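Local coordinates for protein VirX1 (Cyanophage Syn10, PDB 6QGM) that is thought to act as a flavin-dependent halogenase of a marine virus, iodinating a range of organic substrates, at residues 67-72 / 525-530; 254-259 / 321-326; 269-274 / 282-287. One frame throughout, in Å; residues are numbered along the deposited sequence.

Contact 1: residues 67-72 / 525-530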
# COMPACT_ATOMS: atom_id res chain seq x y z
N TRP B 67 43.57 -4.30 0.69
CA TRP B 67 43.16 -2.88 0.54
C TRP B 67 43.18 -2.15 1.89
O TRP B 67 43.47 -0.94 1.89
CB TRP B 67 41.81 -2.76 -0.18
CG TRP B 67 40.62 -3.18 0.63
CD1 TRP B 67 39.99 -4.39 0.62
CD2 TRP B 67 39.88 -2.36 1.55
NE1 TRP B 67 38.93 -4.38 1.48
CE2 TRP B 67 38.85 -3.15 2.08
CE3 TRP B 67 40.02 -1.04 2.01
CZ2 TRP B 67 37.93 -2.66 3.00
CZ3 TRP B 67 39.13 -0.56 2.95
CH2 TRP B 67 38.10 -1.36 3.43
N MET B 68 42.92 -2.83 3.01
CA MET B 68 42.75 -2.15 4.32
C MET B 68 44.03 -1.41 4.70
O MET B 68 44.00 -0.23 5.03
CB MET B 68 42.32 -3.12 5.42
CG MET B 68 40.88 -3.53 5.29
SD MET B 68 40.19 -4.53 6.63
CE MET B 68 40.21 -3.33 7.96
N PRO B 69 45.22 -2.05 4.66
CA PRO B 69 46.45 -1.36 5.05
C PRO B 69 46.81 -0.19 4.14
O PRO B 69 47.40 0.74 4.61
CB PRO B 69 47.53 -2.46 4.97
CG PRO B 69 46.74 -3.74 5.05
CD PRO B 69 45.47 -3.44 4.27
N ALA B 70 46.41 -0.25 2.87
CA ALA B 70 46.72 0.79 1.86
C ALA B 70 45.96 2.10 2.14
O ALA B 70 46.32 3.11 1.54
CB ALA B 70 46.41 0.26 0.49
N CYS B 71 44.95 2.09 3.01
CA CYS B 71 44.19 3.32 3.36
C CYS B 71 43.86 3.40 4.85
O CYS B 71 42.77 3.92 5.18
CB CYS B 71 42.94 3.43 2.52
SG CYS B 71 41.77 2.05 2.70
N ASN B 72 44.79 2.95 5.71
CA ASN B 72 44.71 3.09 7.19
C ASN B 72 43.34 2.64 7.69
O ASN B 72 42.83 3.25 8.65
CB ASN B 72 44.98 4.52 7.64
CG ASN B 72 46.44 4.88 7.52
OD1 ASN B 72 47.27 4.28 8.18
ND2 ASN B 72 46.75 5.84 6.67
N GLU B 525 45.97 -10.25 11.71
CA GLU B 525 45.21 -10.78 10.54
C GLU B 525 45.41 -9.92 9.28
O GLU B 525 45.36 -10.49 8.19
CB GLU B 525 43.71 -10.84 10.85
CG GLU B 525 43.36 -11.54 12.13
CD GLU B 525 43.75 -13.00 12.23
OE1 GLU B 525 43.48 -13.74 11.28
OE2 GLU B 525 44.36 -13.38 13.25
N ILE B 526 45.54 -8.59 9.41
CA ILE B 526 45.44 -7.65 8.25
C ILE B 526 46.77 -6.96 8.00
O ILE B 526 47.28 -7.08 6.88
CB ILE B 526 44.30 -6.62 8.45
CG1 ILE B 526 42.90 -7.25 8.38
CG2 ILE B 526 44.45 -5.45 7.50
CD1 ILE B 526 42.64 -8.20 7.24
N TYR B 527 47.30 -6.25 9.01
CA TYR B 527 48.50 -5.39 8.88
C TYR B 527 49.75 -6.28 8.95
O TYR B 527 50.53 -6.24 7.98
CB TYR B 527 48.42 -4.23 9.89
CG TYR B 527 47.46 -3.13 9.48
CD1 TYR B 527 47.89 -2.05 8.72
CD2 TYR B 527 46.12 -3.16 9.84
CE1 TYR B 527 47.02 -1.05 8.32
CE2 TYR B 527 45.24 -2.17 9.46
CZ TYR B 527 45.69 -1.11 8.69
OH TYR B 527 44.83 -0.13 8.29
N GLY B 528 49.88 -7.13 9.97
CA GLY B 528 51.10 -7.92 10.22
C GLY B 528 52.14 -7.10 10.98
O GLY B 528 53.31 -7.51 10.95
N SER B 529 51.73 -5.97 11.57
CA SER B 529 52.64 -4.91 12.07
C SER B 529 51.88 -3.76 12.76
O SER B 529 50.70 -3.96 13.10
CB SER B 529 53.46 -4.37 10.91
OG SER B 529 54.11 -3.16 11.28
N ALA B 530 52.58 -2.62 12.94
CA ALA B 530 52.05 -1.22 12.90
C ALA B 530 52.82 -0.40 11.84
O ALA B 530 52.28 0.44 11.08
CB ALA B 530 52.16 -0.60 14.26
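Tyr527, at the end of the C-terminal helix 518-527, lays its ring against Pro69 in the loop between helix 64-67 and strand 74-76. From CB, with CG anti to the carbonyl carbon (chi1 -77°), the ring swings off the helix toward the loop. The proline comes over one face of the ring, nearest its CD1-CE1 side. CD1 lies 3.8 Å from CB of Pro69, and CE1 reaches the same CB at 3.7 Å. On this same side CG of Pro69 sits 4.2 Å above the plane of the Tyr527 ring, displaced toward the rim. Further out, CZ faces Pro69 CA at 3.7 Å. At the tip, the hydroxyl OH arrives between the backbones of Met68 and Asn72, 3.4 Å from Met68 O, but its hydrogen bond is made with the carbonyl oxygen of Ala73, just beyond the loop segment. That bond ties down the far end of the ring, while the proline over this face limits how it can tilt.

Ile526, one residue earlier, fills in beside this. Its CG2 branch, placed anti to the backbone N, touches two loop residues at once: Met68 CB at 3.8 Å and Pro69 CG also at 3.8 Å. The Pro69 and Ile526 side chains meet at about a right angle. CG of Met68 rests over the centre of one face of the Trp67 indole.

Tyr75 of strand 74-76 touches both Met68 and Ile526. Tyr527 is thus held between Pro69 on one face and Trp287 stacked on the other, which is how the last helix of this tryptophan-halogenase-family chain docks onto an early loop.

Contact 2: residues 254-259 / 321-326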
# COMPACT_ATOMS: atom_id res chain seq x y z
N MET B 254 32.40 21.04 10.68
CA MET B 254 33.87 21.22 10.80
C MET B 254 34.45 19.83 11.10
O MET B 254 33.73 18.99 11.67
CB MET B 254 34.23 22.24 11.89
CG MET B 254 33.59 21.96 13.23
SD MET B 254 33.85 23.26 14.42
CE MET B 254 32.79 24.54 13.75
N ALA B 255 35.68 19.57 10.66
CA ALA B 255 36.35 18.25 10.74
C ALA B 255 37.82 18.46 11.08
O ALA B 255 38.35 19.56 10.82
CB ALA B 255 36.16 17.49 9.45
N THR B 256 38.43 17.45 11.70
CA THR B 256 39.83 17.50 12.18
C THR B 256 40.40 16.09 12.28
O THR B 256 39.63 15.09 12.16
CB THR B 256 39.91 18.30 13.49
OG1 THR B 256 41.28 18.58 13.77
CG2 THR B 256 39.27 17.60 14.67
N ARG B 257 41.70 16.02 12.50
CA ARG B 257 42.48 14.79 12.74
C ARG B 257 43.04 14.92 14.16
O ARG B 257 43.60 15.97 14.44
CB ARG B 257 43.58 14.66 11.68
CG ARG B 257 43.10 14.16 10.33
CD ARG B 257 44.17 14.33 9.28
NE ARG B 257 43.54 14.48 7.97
CZ ARG B 257 44.12 14.22 6.80
NH1 ARG B 257 45.36 13.76 6.74
NH2 ARG B 257 43.43 14.41 5.68
N ILE B 258 42.86 13.92 15.03
CA ILE B 258 43.52 13.90 16.35
C ILE B 258 44.47 12.70 16.41
O ILE B 258 44.12 11.60 15.96
CB ILE B 258 42.54 13.96 17.54
CG1 ILE B 258 41.48 12.87 17.55
CG2 ILE B 258 41.95 15.36 17.68
CD1 ILE B 258 40.69 12.85 18.84
N PRO B 259 45.68 12.87 16.99
CA PRO B 259 46.57 11.75 17.26
C PRO B 259 46.01 10.85 18.37
O PRO B 259 45.26 11.33 19.20
CB PRO B 259 47.87 12.45 17.69
CG PRO B 259 47.42 13.74 18.32
CD PRO B 259 46.22 14.14 17.49
N ALA B 321 44.42 21.16 17.45
CA ALA B 321 43.75 20.49 16.31
C ALA B 321 43.53 21.50 15.19
O ALA B 321 42.96 22.56 15.44
CB ALA B 321 42.43 19.89 16.75
N LYS B 322 43.99 21.17 13.97
CA LYS B 322 43.68 21.93 12.74
C LYS B 322 42.26 21.55 12.28
O LYS B 322 42.04 20.37 12.01
CB LYS B 322 44.75 21.62 11.70
CG LYS B 322 44.75 22.47 10.44
CD LYS B 322 45.98 22.15 9.60
CE LYS B 322 46.12 23.00 8.35
NZ LYS B 322 46.64 22.22 7.19
N ILE B 323 41.35 22.53 12.23
CA ILE B 323 39.89 22.34 11.95
C ILE B 323 39.58 22.95 10.57
O ILE B 323 39.94 24.13 10.34
CB ILE B 323 39.02 22.97 13.06
CG1 ILE B 323 39.31 22.32 14.41
CG2 ILE B 323 37.54 22.92 12.70
CD1 ILE B 323 38.43 22.79 15.53
N PHE B 324 38.94 22.14 9.71
CA PHE B 324 38.52 22.51 8.34
C PHE B 324 36.99 22.58 8.30
O PHE B 324 36.36 21.53 8.52
CB PHE B 324 39.13 21.52 7.34
CG PHE B 324 40.63 21.68 7.17
CD1 PHE B 324 41.18 22.90 6.79
CD2 PHE B 324 41.50 20.66 7.53
CE1 PHE B 324 42.56 23.06 6.68
CE2 PHE B 324 42.87 20.82 7.42
CZ PHE B 324 43.39 22.01 6.98
N HIS B 325 36.43 23.75 7.99
CA HIS B 325 34.97 24.01 7.85
C HIS B 325 34.51 23.61 6.45
O HIS B 325 35.13 24.02 5.48
CB HIS B 325 34.65 25.48 8.14
CG HIS B 325 34.96 25.83 9.54
ND1 HIS B 325 36.23 26.15 9.94
CD2 HIS B 325 34.19 25.83 10.66
CE1 HIS B 325 36.25 26.35 11.24
NE2 HIS B 325 35.01 26.18 11.70
N ILE B 326 33.43 22.84 6.39
CA ILE B 326 32.82 22.37 5.13
C ILE B 326 31.39 22.92 5.09
O ILE B 326 30.68 22.91 6.14
CB ILE B 326 32.85 20.84 5.01
CG1 ILE B 326 34.14 20.23 5.55
CG2 ILE B 326 32.62 20.46 3.56
CD1 ILE B 326 33.95 18.89 6.26
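Ala255 and Phe324 form the hydrogen-bonded pair that fastens the two strands in antiparallel fashion. Phe324 N gives its hydrogen to Ala255 O at 2.9 Å, an almost straight bond (173° at the hydrogen), and Ala255 N returns one to Phe324 O at 3.0 Å with a clear bend (144°). Two residues further along, where the next hydrogen-bonded pair would fall, Arg257 N is 4.4 Å from Lys322 O, so the main-chain pairing does not continue there. Thr256 takes over instead: OG1, set anti to its own backbone N (chi1 -168°), donates to Lys322 O at 2.6 Å. The hydroxyl approaches from above the carbonyl plane rather than along a lone pair.

On one face of the sheet, Met254 and His325 stand as a non-hydrogen-bonded pair, their side chains side by side and pointing the same way. Met254 CB lies over the imidazole face, 4.2 Å from the ring centroid, in a CH-pi contact. The chain then bends at its last torsion and brings the methyl CE back to His325, 3.4 Å from NE2. Ile323 packs beside the methionine, with CG2 at 3.5 Å from Met254 CB. Across on the opposite face, Ala255 CB meets the tip of Ile326, CD1, at 4.1 Å.

In the second shell, helix 303-314 backs Thr256 with Phe310, Ile323 with Arg311, and His325 with Lys303 and Glu307; Arg311 also bonds to Ala321 O. Ile326 is touched by Phe228 from a loop. Strand 324-327 is the outermost strand of its seven-stranded sheet within this chain. Strand 252-258 lies next to it and is bonded on its far side to strand 290-296, whose Tyr294 and Tyr296 touch Met254.

Contact 3: residues 269-274 / 282-287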
# COMPACT_ATOMS: atom_id res chain seq x y z
N ASN B 269 36.44 -0.64 17.51
CA ASN B 269 35.41 -1.42 16.78
C ASN B 269 34.19 -0.62 16.26
O ASN B 269 33.34 -1.27 15.64
CB ASN B 269 34.88 -2.44 17.78
CG ASN B 269 34.82 -3.84 17.23
OD1 ASN B 269 35.06 -4.04 16.04
ND2 ASN B 269 34.53 -4.79 18.09
N VAL B 270 34.02 0.67 16.58
CA VAL B 270 32.75 1.41 16.31
C VAL B 270 32.99 2.86 15.85
O VAL B 270 34.03 3.44 16.20
CB VAL B 270 31.82 1.41 17.55
CG1 VAL B 270 31.59 0.01 18.10
CG2 VAL B 270 32.32 2.34 18.64
N THR B 271 32.03 3.41 15.10
CA THR B 271 31.83 4.86 14.89
C THR B 271 30.97 5.39 16.04
O THR B 271 29.82 4.97 16.15
CB THR B 271 31.20 5.17 13.52
OG1 THR B 271 31.90 4.52 12.47
CG2 THR B 271 31.19 6.64 13.21
N ASP B 272 31.55 6.23 16.91
CA ASP B 272 30.81 6.91 18.02
C ASP B 272 30.23 8.22 17.49
O ASP B 272 30.93 8.95 16.77
CB ASP B 272 31.68 7.19 19.25
CG ASP B 272 30.91 7.77 20.43
OD1 ASP B 272 29.78 7.33 20.67
OD2 ASP B 272 31.47 8.64 21.11
N CYS B 273 28.98 8.47 17.85
CA CYS B 273 28.22 9.71 17.55
C CYS B 273 27.82 10.33 18.88
O CYS B 273 26.98 9.76 19.58
CB CYS B 273 27.02 9.39 16.67
SG CYS B 273 27.48 8.46 15.19
N HIS B 274 28.47 11.44 19.23
CA HIS B 274 28.30 12.15 20.51
C HIS B 274 27.41 13.38 20.29
O HIS B 274 27.87 14.32 19.63
CB HIS B 274 29.66 12.56 21.06
CG HIS B 274 29.57 13.10 22.44
ND1 HIS B 274 29.98 12.38 23.52
CD2 HIS B 274 29.10 14.26 22.91
CE1 HIS B 274 29.80 13.09 24.62
NE2 HIS B 274 29.24 14.23 24.27
N TRP B 282 31.21 13.11 15.32
CA TRP B 282 31.60 11.73 14.91
C TRP B 282 33.04 11.46 15.36
O TRP B 282 33.83 12.42 15.42
CB TRP B 282 31.43 11.51 13.39
CG TRP B 282 32.41 12.21 12.51
CD1 TRP B 282 33.70 11.85 12.26
CD2 TRP B 282 32.15 13.37 11.70
NE1 TRP B 282 34.28 12.72 11.38
CE2 TRP B 282 33.35 13.66 11.00
CE3 TRP B 282 31.04 14.20 11.50
CZ2 TRP B 282 33.46 14.74 10.13
CZ3 TRP B 282 31.15 15.26 10.63
CH2 TRP B 282 32.35 15.53 9.96
N ASN B 283 33.31 10.20 15.72
CA ASN B 283 34.64 9.66 16.06
C ASN B 283 34.89 8.45 15.15
O ASN B 283 34.14 7.47 15.25
CB ASN B 283 34.74 9.34 17.56
CG ASN B 283 36.15 9.05 18.00
OD1 ASN B 283 36.79 9.92 18.59
ND2 ASN B 283 36.67 7.87 17.65
N ILE B 284 35.88 8.55 14.26
CA ILE B 284 36.23 7.48 13.28
C ILE B 284 37.67 7.05 13.53
O ILE B 284 38.60 7.75 13.14
CB ILE B 284 35.97 7.98 11.85
CG1 ILE B 284 34.47 8.18 11.64
CG2 ILE B 284 36.54 7.02 10.82
CD1 ILE B 284 34.14 8.90 10.35
N PRO B 285 37.90 5.93 14.24
CA PRO B 285 39.25 5.41 14.44
C PRO B 285 39.81 4.84 13.14
O PRO B 285 39.17 4.02 12.52
CB PRO B 285 39.09 4.27 15.47
CG PRO B 285 37.68 4.44 16.01
CD PRO B 285 36.88 5.11 14.91
N LEU B 286 40.99 5.32 12.74
CA LEU B 286 41.80 4.73 11.65
C LEU B 286 43.08 4.16 12.24
O LEU B 286 43.27 4.22 13.46
CB LEU B 286 42.10 5.82 10.61
CG LEU B 286 40.88 6.40 9.91
CD1 LEU B 286 41.32 7.45 8.90
CD2 LEU B 286 40.07 5.32 9.23
N TRP B 287 43.92 3.56 11.40
CA TRP B 287 45.12 2.82 11.84
C TRP B 287 46.06 3.80 12.55
O TRP B 287 46.56 3.43 13.61
CB TRP B 287 45.77 2.11 10.65
CG TRP B 287 46.87 1.16 10.98
CD1 TRP B 287 48.14 1.18 10.51
CD2 TRP B 287 46.80 0.03 11.87
NE1 TRP B 287 48.87 0.15 11.03
CE2 TRP B 287 48.07 -0.58 11.87
CE3 TRP B 287 45.79 -0.52 12.66
CZ2 TRP B 287 48.36 -1.71 12.64
CZ3 TRP B 287 46.08 -1.64 13.42
CH2 TRP B 287 47.34 -2.23 13.39
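Asp272 and Asn283 face each other across a beta hairpin, strands 270-275 and 279-285. Their backbones form a hydrogen-bonded antiparallel pair. Asn283 N donates to Asp272 O at 2.9 Å, while the return bond from Asp272 N to Asn283 O is weak at 3.3 Å. Both side chains rise from the same face of the sheet with CG anti to the backbone N (chi1 -175° and -168°), and their CB atoms come within 4.1 Å. Beyond that they serve different neighbours: Asp272 OD1 bonds to Thr82 OG1 on strand 78-82, whereas Asn283 leans on Ile290 and Thr292 of strand 290-296.

Thr271 turns its two branches to separate tasks. With OG1 beside the backbone N, the hydroxyl bonds to His166 NE2, leaving the methyl CG2 to lie alongside Ile284, 3.9 Å from CG1. The two side chains point the same way, and His166 touches Ile284 as well. Trp282, on the face shared with Cys273, sends its indole away from the partner strand and onto Cys295.

At the open end of the hairpin the pairing would next join Val270 to Pro285, which has no N-H to offer; its ring carbon CD sits 3.5 Å from Val270 O instead.

Contacts 2 and 3 belong to one mixed sheet, their centres about 14 Å apart. They meet directly where the Trp282 indole packs on Ala255. Contact 1 lies at the margin, with its centre about 18 Å from that of contact 3 and about 24 Å from that of contact 2. It joins contact 3 through Trp287, whose backbone N probably hydrogen-bonds to Asn72 O. Along the chain the three are nested: the 269-274/282-287 hairpin lies inside the loop closed by 254-259/321-326, and both lie inside that closed by 67-72/525-530. The C-terminal helix thus packs against Trp287, just after strand 279-285, so the chain's end meets the sheet's hairpin.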